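Side-chain contacts in DNA repair protein PprA (Deinococcus deserti, PDB 6MC8), which binds DNA, forms filaments and takes part in the repair of radiation-induced DNA damage and in genome segregation: residues T181-W184 and T189-V192; G156-L161 and F168-T173; A208-T213 and R298-L303; R38-V43 and L48-Q53. The protein carries 2 engineered substitutions. All coordinates share one frame; numbering follows the deposited sequence.

In the fold
Interactions 1 and 2 share one four-stranded antiparallel sheet, their centres about 9 Å apart. Interaction 1 pairs two of its strands by backbone bonds and an indole laid over a methyl, while interaction 2 packs helix 156-163 against its outer strand 168-176 through carbon contacts, close to the second subunit. Interaction 3, on the opposite side of the chain's centre from both, is an apolar helix crossing with a more exposed rim. Interaction 4, with nearest atoms about 5 Å from interaction 3, folds a loop back on the helix before it and relies on a backbone bond, a water and a capping serine. All four are mainly buried contacts.

Interaction 1 (T181-W184 and T189-V192); sequences TRTW and TLAV
Trp184 lays its indole across Ala191 on the neighbouring strand, on the sheet face that these two residues share. CG lies between the backbone N and the carbonyl carbon (chi1 71°), a turn that swings the ring back over the adjacent strand. From CB, which packs on the carbonyl of Phe168, the side chain runs through CD2 to CE2, 3.6 Å from Ala191 CB. CZ2 comes nearest, at 3.5 Å from the same methyl. Ala191 CB thus sits over one face of the six-membered ring, 3.6 Å from its centroid and 17° off the normal, a CH-pi contact. Farther round, CE3 lies 3.6 Å from Ala191 O, and CZ3 lies 3.8 Å from Val192 C.

Without the indole, as with an alanine here, the Ala191 methyl would probably lose its aromatic cover and a gap would be likely to open against Val263 and Ile142, which also touch this side chain.

Beneath the ring the backbones are joined twice: Trp184 N donates to Ala191 O at 2.9 Å, and Ala191 N returns a bond of 2.8 Å to Trp184 O. The opposite face carries the non-hydrogen-bonded pair Thr183 and Val192, where Thr183 OG1 touches Val192 CG2 at 3.6 Å while bonding to Trp277 NE1 of helix 274-304. Hydrogen-bonded and non-hydrogen-bonded pairs in succession, with strands running at 175°, mark an antiparallel beta hairpin, formed by strands 179-186 and 189-195.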
# COMPACT_ATOMS: atom_id res chain seq x y z
N THR A 181 -6.43 -20.31 -6.16
CA THR A 181 -6.54 -18.96 -6.67
C THR A 181 -6.19 -17.93 -5.61
O THR A 181 -6.28 -18.20 -4.41
CB THR A 181 -7.94 -18.70 -7.25
OG1 THR A 181 -7.99 -17.41 -7.85
CG2 THR A 181 -9.00 -18.81 -6.19
N ARG A 182 -5.76 -16.76 -6.07
CA ARG A 182 -5.44 -15.63 -5.21
C ARG A 182 -5.60 -14.33 -5.98
O ARG A 182 -5.51 -14.30 -7.21
CB ARG A 182 -4.02 -15.74 -4.63
CG ARG A 182 -2.90 -15.77 -5.64
CD ARG A 182 -1.59 -16.00 -4.92
NE ARG A 182 -0.46 -16.19 -5.82
CZ ARG A 182 0.78 -16.40 -5.41
NH1 ARG A 182 1.05 -16.45 -4.12
NH2 ARG A 182 1.76 -16.57 -6.29
N THR A 183 -5.84 -13.25 -5.23
CA THR A 183 -6.16 -11.94 -5.78
C THR A 183 -5.29 -10.90 -5.10
O THR A 183 -5.11 -10.94 -3.88
CB THR A 183 -7.65 -11.63 -5.57
OG1 THR A 183 -8.44 -12.55 -6.34
CG2 THR A 183 -8.01 -10.20 -5.96
N TRP A 184 -4.73 -9.98 -5.88
CA TRP A 184 -3.92 -8.92 -5.29
C TRP A 184 -4.05 -7.64 -6.10
O TRP A 184 -4.34 -7.66 -7.29
CB TRP A 184 -2.45 -9.35 -5.18
CG TRP A 184 -1.68 -9.45 -6.45
CD1 TRP A 184 -0.78 -8.55 -6.93
CD2 TRP A 184 -1.74 -10.50 -7.42
NE1 TRP A 184 -0.26 -8.98 -8.12
CE2 TRP A 184 -0.84 -10.18 -8.45
CE3 TRP A 184 -2.47 -11.69 -7.52
CZ2 TRP A 184 -0.64 -11.00 -9.56
CZ3 TRP A 184 -2.28 -12.50 -8.62
CH2 TRP A 184 -1.38 -12.14 -9.62
N THR A 189 -3.48 -1.60 -10.35
CA THR A 189 -3.68 -2.85 -11.07
C THR A 189 -4.26 -3.90 -10.13
O THR A 189 -3.60 -4.32 -9.18
CB THR A 189 -2.35 -3.34 -11.65
OG1 THR A 189 -1.78 -2.33 -12.48
CG2 THR A 189 -2.57 -4.60 -12.46
N LEU A 190 -5.50 -4.31 -10.40
CA LEU A 190 -6.08 -5.48 -9.76
C LEU A 190 -5.70 -6.72 -10.57
O LEU A 190 -5.72 -6.69 -11.80
CB LEU A 190 -7.60 -5.38 -9.66
CG LEU A 190 -8.32 -6.52 -8.95
CD1 LEU A 190 -7.96 -6.55 -7.48
CD2 LEU A 190 -9.81 -6.45 -9.14
N ALA A 191 -5.34 -7.79 -9.88
CA ALA A 191 -4.88 -8.99 -10.55
C ALA A 191 -5.38 -10.23 -9.82
O ALA A 191 -5.60 -10.21 -8.61
CB ALA A 191 -3.37 -9.01 -10.65
N VAL A 192 -5.55 -11.31 -10.58
CA VAL A 192 -5.99 -12.59 -10.03
C VAL A 192 -5.24 -13.71 -10.75
O VAL A 192 -5.03 -13.65 -11.97
CB VAL A 192 -7.53 -12.75 -10.14
CG1 VAL A 192 -8.03 -12.62 -11.56
CG2 VAL A 192 -7.99 -14.07 -9.54

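Interaction 2 (G156-L161 and F168-T173); sequences GQLRVL and FETHWT
Leu161 sits squarely on the ring of Phe168. Its CB stands 3.6 Å from the ring centroid and only 7° off the normal, a CH-pi contact over the middle of one face. The two methyls extend the grip: CD1 lies 3.7 Å from Phe168 CD2, and CD2 reaches back to Phe168 CB at 3.9 Å. At the opposite rim, still on the same side of the ring plane as Leu161 CB, Phe168 CE1 approaches Leu161 O to 3.3 Å; that oxygen also takes a hydrogen bond from Arg185 NH1. With its CG between the backbone N and the carbonyl carbon (chi1 72°), Phe168 projects the ring from the strand to the helix.

The contact places helix 156-163 against strand 168-176, an outermost strand of a four-stranded antiparallel sheet within the chain. Val160 of the second subunit packs on Leu161, so this helix also belongs to the dimer contact. A serine in place of Phe168 would remove the ring and would probably leave Leu161 facing a gap between helix and sheet.

Toward Leu158 the packing thins. Its CD2 is 4.5 Å from Phe168 CE2, oblique to the ring, and meets the methyl CG2 of Thr170 at 3.9 Å, the two side chains crossing at about a right angle. Thr170 gives this contact its carbon alone, as its OG1 is bonded to Thr183 N; Leu158 also touches Trp277 of helix 274-304.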
# COMPACT_ATOMS: atom_id res chain seq x y z
N GLY A 156 -17.30 -11.21 1.24
CA GLY A 156 -17.37 -9.93 1.92
C GLY A 156 -16.01 -9.34 2.22
O GLY A 156 -15.85 -8.12 2.27
N GLN A 157 -15.01 -10.20 2.44
CA GLN A 157 -13.63 -9.74 2.53
C GLN A 157 -13.16 -9.13 1.22
O GLN A 157 -12.59 -8.04 1.20
CB GLN A 157 -12.71 -10.88 2.95
CG GLN A 157 -12.63 -11.14 4.44
CD GLN A 157 -11.85 -12.39 4.76
OE1 GLN A 157 -11.67 -13.24 3.91
NE2 GLN A 157 -11.33 -12.47 5.97
N LEU A 158 -13.41 -9.83 0.11
CA LEU A 158 -12.91 -9.37 -1.19
C LEU A 158 -13.65 -8.13 -1.67
O LEU A 158 -13.09 -7.34 -2.43
CB LEU A 158 -13.03 -10.49 -2.22
CG LEU A 158 -12.05 -11.64 -2.03
CD1 LEU A 158 -12.41 -12.79 -2.93
CD2 LEU A 158 -10.65 -11.15 -2.33
N ARG A 159 -14.89 -7.94 -1.23
CA ARG A 159 -15.67 -6.79 -1.68
C ARG A 159 -15.11 -5.49 -1.11
O ARG A 159 -15.05 -4.47 -1.80
CB ARG A 159 -17.14 -6.96 -1.30
CG ARG A 159 -18.04 -5.86 -1.78
CD ARG A 159 -19.49 -6.20 -1.53
NE ARG A 159 -19.92 -7.31 -2.36
CZ ARG A 159 -20.36 -7.19 -3.60
NH1 ARG A 159 -20.44 -5.98 -4.16
NH2 ARG A 159 -20.74 -8.25 -4.29
N VAL A 160 -14.66 -5.52 0.14
CA VAL A 160 -14.09 -4.32 0.75
C VAL A 160 -12.67 -4.09 0.25
O VAL A 160 -12.24 -2.95 0.05
CB VAL A 160 -14.17 -4.44 2.29
CG1 VAL A 160 -13.59 -3.22 2.97
CG2 VAL A 160 -15.60 -4.64 2.72
N LEU A 161 -11.92 -5.17 0.01
CA LEU A 161 -10.54 -5.04 -0.46
C LEU A 161 -10.48 -4.52 -1.89
O LEU A 161 -9.58 -3.76 -2.24
CB LEU A 161 -9.83 -6.39 -0.34
CG LEU A 161 -9.53 -6.94 1.05
CD1 LEU A 161 -9.10 -8.39 0.96
CD2 LEU A 161 -8.46 -6.13 1.74
N PHE A 168 -3.38 -4.88 -1.61
CA PHE A 168 -3.71 -6.00 -0.74
C PHE A 168 -3.28 -7.27 -1.47
O PHE A 168 -3.00 -7.23 -2.67
CB PHE A 168 -5.20 -6.05 -0.38
CG PHE A 168 -6.11 -6.44 -1.52
CD1 PHE A 168 -6.52 -5.51 -2.45
CD2 PHE A 168 -6.58 -7.74 -1.63
CE1 PHE A 168 -7.35 -5.88 -3.50
CE2 PHE A 168 -7.40 -8.11 -2.67
CZ PHE A 168 -7.79 -7.17 -3.60
N GLU A 169 -3.22 -8.37 -0.75
CA GLU A 169 -2.86 -9.63 -1.45
C GLU A 169 -3.50 -10.76 -0.67
O GLU A 169 -3.41 -10.77 0.51
CB GLU A 169 -1.36 -9.88 -1.44
CG GLU A 169 -0.98 -11.19 -2.07
CD GLU A 169 0.50 -11.42 -2.11
OE1 GLU A 169 1.25 -10.53 -1.68
OE2 GLU A 169 0.91 -12.50 -2.58
N THR A 170 -4.16 -11.66 -1.35
CA THR A 170 -4.73 -12.83 -0.65
C THR A 170 -3.78 -14.02 -0.74
O THR A 170 -2.91 -14.06 -1.59
CB THR A 170 -6.13 -13.23 -1.11
OG1 THR A 170 -6.06 -13.79 -2.40
CG2 THR A 170 -7.09 -12.08 -1.19
N HIS A 171 -3.95 -14.92 0.21
CA HIS A 171 -3.28 -16.23 0.28
C HIS A 171 -4.02 -17.17 -0.67
O HIS A 171 -5.10 -16.87 -1.12
CB HIS A 171 -3.35 -16.84 1.69
CG HIS A 171 -2.32 -16.44 2.69
ND1 HIS A 171 -1.02 -16.77 2.57
CD2 HIS A 171 -2.42 -15.83 3.87
CE1 HIS A 171 -0.36 -16.33 3.60
NE2 HIS A 171 -1.18 -15.75 4.39
N TRP A 172 -3.46 -18.32 -0.94
CA TRP A 172 -4.12 -19.29 -1.80
C TRP A 172 -5.42 -19.76 -1.16
O TRP A 172 -5.50 -20.01 0.04
CB TRP A 172 -3.21 -20.49 -2.04
CG TRP A 172 -2.00 -20.24 -2.87
CD1 TRP A 172 -0.71 -20.17 -2.43
CD2 TRP A 172 -1.95 -20.02 -4.28
NE1 TRP A 172 0.13 -19.93 -3.48
CE2 TRP A 172 -0.61 -19.83 -4.63
CE3 TRP A 172 -2.93 -19.96 -5.28
CZ2 TRP A 172 -0.21 -19.60 -5.94
CZ3 TRP A 172 -2.53 -19.73 -6.57
CH2 TRP A 172 -1.18 -19.55 -6.89
N THR A 173 -6.46 -19.86 -1.98
CA THR A 173 -7.74 -20.41 -1.57
C THR A 173 -8.19 -21.38 -2.65
O THR A 173 -7.82 -21.21 -3.82
CB THR A 173 -8.77 -19.29 -1.29
OG1 THR A 173 -9.96 -19.83 -0.69
CG2 THR A 173 -9.16 -18.55 -2.54

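Interaction 3 (A208-T213 and R298-L303); sequences AWKVIT and RLAAVL. Engineered in segment 208-213: Lys210 (natural residue Asp).
Ala300 and Val211 meet where helices 200-213 and 274-304 cross, their segment axes 8.9 Å apart at closest and inclined at -60°. Ahead of this point on the second helix, Leu299 bears on the same partner helix one turn earlier, against Ala203, Leu204 and Ala207, and so extends the interface beyond the segment 208-213.

Ala300 follows and lies at the closest approach of the two segments. Its CB, directed at the first helix, lies 3.7 Å from Val211 CG2, and the same valine methyl is also 3.7 Å from Ala300 O. Val211 achieves this double touch because CG2 is held anti to the carbonyl carbon and beside the backbone N, with CG1 anti to that N (chi1 177°). With a single methyl on the alanine, the CA atoms of Val211 and Ala300 come within 6.2 Å. Ala207, one turn back from Val211, packs on Ala300 as well. At the exposed margin the aliphatic chain of Lys210, an engineered residue, brings CD to 4.4 Å from Ala300 CB.

One turn on, Leu303 points toward the first helix and reaches it with its tip: CD1 lies 4.1 Å from Ala208 N and 4.4 Å from Ala208 CB. The leucine also rests on Leu237 of helix 218-237, while Ala208 touches Met233, so a third helix closes off this end. Leu303 O bonds to Arg241 NH1.

Side-chain contact between the segments is made by methyl groups and aliphatic carbon, so the crossing probably rests on shape and exclusion of water, with small residues setting how near the helices come.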
# COMPACT_ATOMS: atom_id res chain seq x y z
N ALA A 208 1.31 -38.64 -22.97
CA ALA A 208 1.61 -40.04 -23.25
C ALA A 208 0.38 -40.92 -23.10
O ALA A 208 0.21 -41.88 -23.85
CB ALA A 208 2.74 -40.52 -22.34
N TRP A 209 -0.49 -40.59 -22.14
CA TRP A 209 -1.75 -41.32 -21.99
C TRP A 209 -2.67 -41.09 -23.18
O TRP A 209 -3.42 -41.99 -23.57
CB TRP A 209 -2.44 -40.91 -20.69
CG TRP A 209 -3.85 -41.45 -20.52
CD1 TRP A 209 -5.00 -40.74 -20.65
CD2 TRP A 209 -4.23 -42.80 -20.21
NE1 TRP A 209 -6.08 -41.56 -20.43
CE2 TRP A 209 -5.64 -42.83 -20.16
CE3 TRP A 209 -3.53 -43.98 -19.97
CZ2 TRP A 209 -6.35 -43.99 -19.88
CZ3 TRP A 209 -4.23 -45.13 -19.69
CH2 TRP A 209 -5.63 -45.13 -19.65
N LYS A 210 -2.61 -39.90 -23.79
CA LYS A 210 -3.47 -39.60 -24.93
C LYS A 210 -3.04 -40.38 -26.17
O LYS A 210 -3.89 -40.83 -26.95
CB LYS A 210 -3.48 -38.10 -25.20
CG LYS A 210 -4.41 -37.68 -26.31
CD LYS A 210 -4.41 -36.19 -26.54
CE LYS A 210 -5.39 -35.82 -27.64
NZ LYS A 210 -4.94 -36.37 -28.95
N VAL A 211 -1.73 -40.56 -26.35
CA VAL A 211 -1.24 -41.29 -27.52
C VAL A 211 -1.53 -42.78 -27.36
O VAL A 211 -1.96 -43.45 -28.31
CB VAL A 211 0.26 -41.01 -27.73
CG1 VAL A 211 0.81 -41.83 -28.88
CG2 VAL A 211 0.49 -39.55 -27.99
N ILE A 212 -1.32 -43.31 -26.15
CA ILE A 212 -1.47 -44.75 -25.90
C ILE A 212 -2.94 -45.16 -25.98
O ILE A 212 -3.27 -46.21 -26.55
CB ILE A 212 -0.83 -45.11 -24.55
CG1 ILE A 212 0.69 -44.98 -24.65
CG2 ILE A 212 -1.20 -46.51 -24.09
CD1 ILE A 212 1.39 -45.05 -23.33
N THR A 213 -3.84 -44.33 -25.47
CA THR A 213 -5.27 -44.66 -25.49
C THR A 213 -5.83 -44.57 -26.91
O THR A 213 -6.78 -45.28 -27.25
CB THR A 213 -6.02 -43.73 -24.53
OG1 THR A 213 -5.36 -43.74 -23.26
CG2 THR A 213 -7.45 -44.20 -24.30
N ARG A 298 -0.19 -30.56 -28.11
CA ARG A 298 1.06 -30.22 -28.78
C ARG A 298 2.19 -31.11 -28.31
O ARG A 298 3.14 -31.37 -29.05
CB ARG A 298 1.39 -28.74 -28.59
CG ARG A 298 1.81 -28.31 -27.19
CD ARG A 298 1.88 -26.80 -27.08
NE ARG A 298 2.89 -26.22 -27.94
CZ ARG A 298 4.16 -26.04 -27.59
NH1 ARG A 298 4.57 -26.40 -26.38
NH2 ARG A 298 5.01 -25.50 -28.44
N LEU A 299 2.09 -31.63 -27.08
CA LEU A 299 3.09 -32.57 -26.60
C LEU A 299 2.85 -33.96 -27.16
O LEU A 299 3.81 -34.70 -27.42
CB LEU A 299 3.08 -32.60 -25.08
CG LEU A 299 3.56 -31.35 -24.35
CD1 LEU A 299 3.26 -31.47 -22.87
CD2 LEU A 299 5.01 -31.21 -24.57
N ALA A 300 1.59 -34.33 -27.37
CA ALA A 300 1.27 -35.63 -27.94
C ALA A 300 1.67 -35.71 -29.40
O ALA A 300 2.02 -36.79 -29.90
CB ALA A 300 -0.22 -35.92 -27.78
N ALA A 301 1.64 -34.58 -30.10
CA ALA A 301 2.10 -34.55 -31.49
C ALA A 301 3.61 -34.69 -31.58
O ALA A 301 4.14 -35.23 -32.55
CB ALA A 301 1.63 -33.27 -32.16
N VAL A 302 4.33 -34.21 -30.56
CA VAL A 302 5.78 -34.36 -30.52
C VAL A 302 6.15 -35.80 -30.18
O VAL A 302 7.11 -36.35 -30.73
CB VAL A 302 6.37 -33.34 -29.52
CG1 VAL A 302 7.84 -33.58 -29.27
CG2 VAL A 302 6.20 -31.94 -30.05
N LEU A 303 5.38 -36.44 -29.31
CA LEU A 303 5.70 -37.81 -28.92
C LEU A 303 5.31 -38.81 -29.99
O LEU A 303 5.88 -39.90 -30.06
CB LEU A 303 5.02 -38.15 -27.60
CG LEU A 303 5.46 -37.31 -26.40
CD1 LEU A 303 4.69 -37.68 -25.15
CD2 LEU A 303 6.96 -37.42 -26.18

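Interaction 4 (R38-V43 and L48-Q53); sequences RFAELV and LQSDVQ
Val43 meets Leu48 and Ser50 where the chain turns back on helix 35-43. The valine and leucine are joined first through the backbone, Leu48 N donating to Val43 O at 3.1 Å with an angle of 155° at the hydrogen. Leu48 then lays its CB 3.3 Å from the same oxygen, and the two side chains pass each other at a slant, with Val43 CG2 4.1 Å from Leu48 CB. That methyl lies between the backbone N and the carbonyl carbon of Val43, because CG1 stands anti to the carbonyl carbon (chi1 -63°), and from there it also touches Ser50 CB.

Ser50 faces the helix, its CB 3.7 Å from Ala40 CB. Its OG, anti to the backbone N (chi1 -179°), approaches the edge of the Phe39 ring near its plane and bonds to Glu72 OE1 of helix 62-80. The same OG accepts a weak capping bond from Val52 N at 3.5 Å. A water completes the link: it donates to Ala40 O at 2.7 Å and to Leu48 O, and accepts from Ser50 N.

Glu72 OE2 takes Asp51 N as well, so a carboxylate stands at the start of helix 52-57, where it would probably interact favourably with the helix dipole. The contact thus belongs to two short consecutive helices joined by a loop and packed on helix 62-80, the second preceded by a serine that caps it weakly.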
# COMPACT_ATOMS: atom_id res chain seq x y z
N ARG A 38 15.04 -19.35 -30.93
CA ARG A 38 15.15 -20.05 -29.66
C ARG A 38 14.22 -19.46 -28.62
O ARG A 38 13.68 -20.18 -27.77
CB ARG A 38 16.58 -20.01 -29.13
CG ARG A 38 17.67 -20.59 -30.00
CD ARG A 38 17.51 -22.06 -30.33
NE ARG A 38 16.90 -22.25 -31.65
CZ ARG A 38 16.50 -23.42 -32.12
NH1 ARG A 38 16.64 -24.52 -31.40
NH2 ARG A 38 15.96 -23.49 -33.33
N PHE A 39 14.02 -18.14 -28.67
CA PHE A 39 13.12 -17.50 -27.71
C PHE A 39 11.67 -17.82 -28.03
O PHE A 39 10.85 -17.97 -27.12
CB PHE A 39 13.33 -15.99 -27.70
CG PHE A 39 12.54 -15.28 -26.64
CD1 PHE A 39 13.00 -15.26 -25.34
CD2 PHE A 39 11.34 -14.67 -26.94
CE1 PHE A 39 12.28 -14.62 -24.35
CE2 PHE A 39 10.62 -14.03 -25.96
CZ PHE A 39 11.09 -14.01 -24.67
N ALA A 40 11.33 -17.92 -29.32
CA ALA A 40 9.96 -18.21 -29.72
C ALA A 40 9.57 -19.63 -29.34
O ALA A 40 8.41 -19.89 -29.02
CB ALA A 40 9.80 -18.00 -31.22
N GLU A 41 10.53 -20.55 -29.35
CA GLU A 41 10.27 -21.93 -28.97
C GLU A 41 10.14 -22.07 -27.46
O GLU A 41 9.44 -22.96 -26.98
CB GLU A 41 11.39 -22.80 -29.52
CG GLU A 41 11.37 -22.89 -31.04
CD GLU A 41 12.69 -23.33 -31.62
OE1 GLU A 41 13.66 -23.46 -30.86
OE2 GLU A 41 12.76 -23.52 -32.85
N LEU A 42 10.79 -21.18 -26.71
CA LEU A 42 10.67 -21.20 -25.26
C LEU A 42 9.30 -20.72 -24.80
O LEU A 42 8.64 -21.37 -23.99
CB LEU A 42 11.77 -20.35 -24.63
CG LEU A 42 11.74 -20.27 -23.11
CD1 LEU A 42 11.93 -21.64 -22.52
CD2 LEU A 42 12.80 -19.31 -22.61
N VAL A 43 8.85 -19.58 -25.33
CA VAL A 43 7.58 -19.01 -24.88
C VAL A 43 6.38 -19.67 -25.54
O VAL A 43 5.24 -19.42 -25.13
CB VAL A 43 7.54 -17.49 -25.11
CG1 VAL A 43 8.61 -16.81 -24.28
CG2 VAL A 43 7.69 -17.15 -26.58
N LEU A 48 2.41 -18.91 -26.27
CA LEU A 48 2.59 -17.65 -26.97
C LEU A 48 3.06 -17.88 -28.40
O LEU A 48 3.85 -18.78 -28.67
CB LEU A 48 3.61 -16.77 -26.25
CG LEU A 48 3.25 -15.96 -25.01
CD1 LEU A 48 3.14 -16.81 -23.76
CD2 LEU A 48 4.26 -14.88 -24.83
N GLN A 49 2.58 -17.03 -29.29
CA GLN A 49 3.12 -16.96 -30.65
C GLN A 49 3.97 -15.69 -30.63
O GLN A 49 3.43 -14.63 -30.59
CB GLN A 49 2.01 -16.96 -31.68
CG GLN A 49 1.55 -18.34 -32.09
CD GLN A 49 0.29 -18.26 -32.88
OE1 GLN A 49 -0.56 -17.45 -32.59
NE2 GLN A 49 0.17 -19.07 -33.90
N SER A 50 5.28 -15.83 -30.69
CA SER A 50 6.20 -14.71 -30.49
C SER A 50 6.22 -13.80 -31.70
O SER A 50 6.19 -14.26 -32.85
CB SER A 50 7.60 -15.23 -30.19
OG SER A 50 8.51 -14.16 -29.97
N ASP A 51 6.29 -12.50 -31.44
CA ASP A 51 6.31 -11.49 -32.49
C ASP A 51 7.69 -10.89 -32.73
O ASP A 51 7.81 -9.97 -33.54
CB ASP A 51 5.33 -10.36 -32.13
CG ASP A 51 3.89 -10.78 -32.23
OD1 ASP A 51 3.57 -11.65 -33.07
OD2 ASP A 51 3.06 -10.25 -31.48
N VAL A 52 8.72 -11.41 -32.06
CA VAL A 52 10.01 -10.71 -32.02
C VAL A 52 10.75 -10.86 -33.35
O VAL A 52 11.38 -9.91 -33.83
CB VAL A 52 10.84 -11.22 -30.84
CG1 VAL A 52 12.14 -10.45 -30.72
CG2 VAL A 52 10.05 -11.11 -29.56
N GLN A 53 10.65 -12.04 -33.97
CA GLN A 53 11.25 -12.24 -35.28
C GLN A 53 10.55 -11.40 -36.34
O GLN A 53 11.19 -10.89 -37.27
CB GLN A 53 11.21 -13.72 -35.66
CG GLN A 53 11.93 -14.07 -36.95
CD GLN A 53 13.43 -13.88 -36.86
OE1 GLN A 53 13.97 -12.90 -37.36
NE2 GLN A 53 14.10 -14.83 -36.23
O HOH W 1 6.26 -18.47 -29.67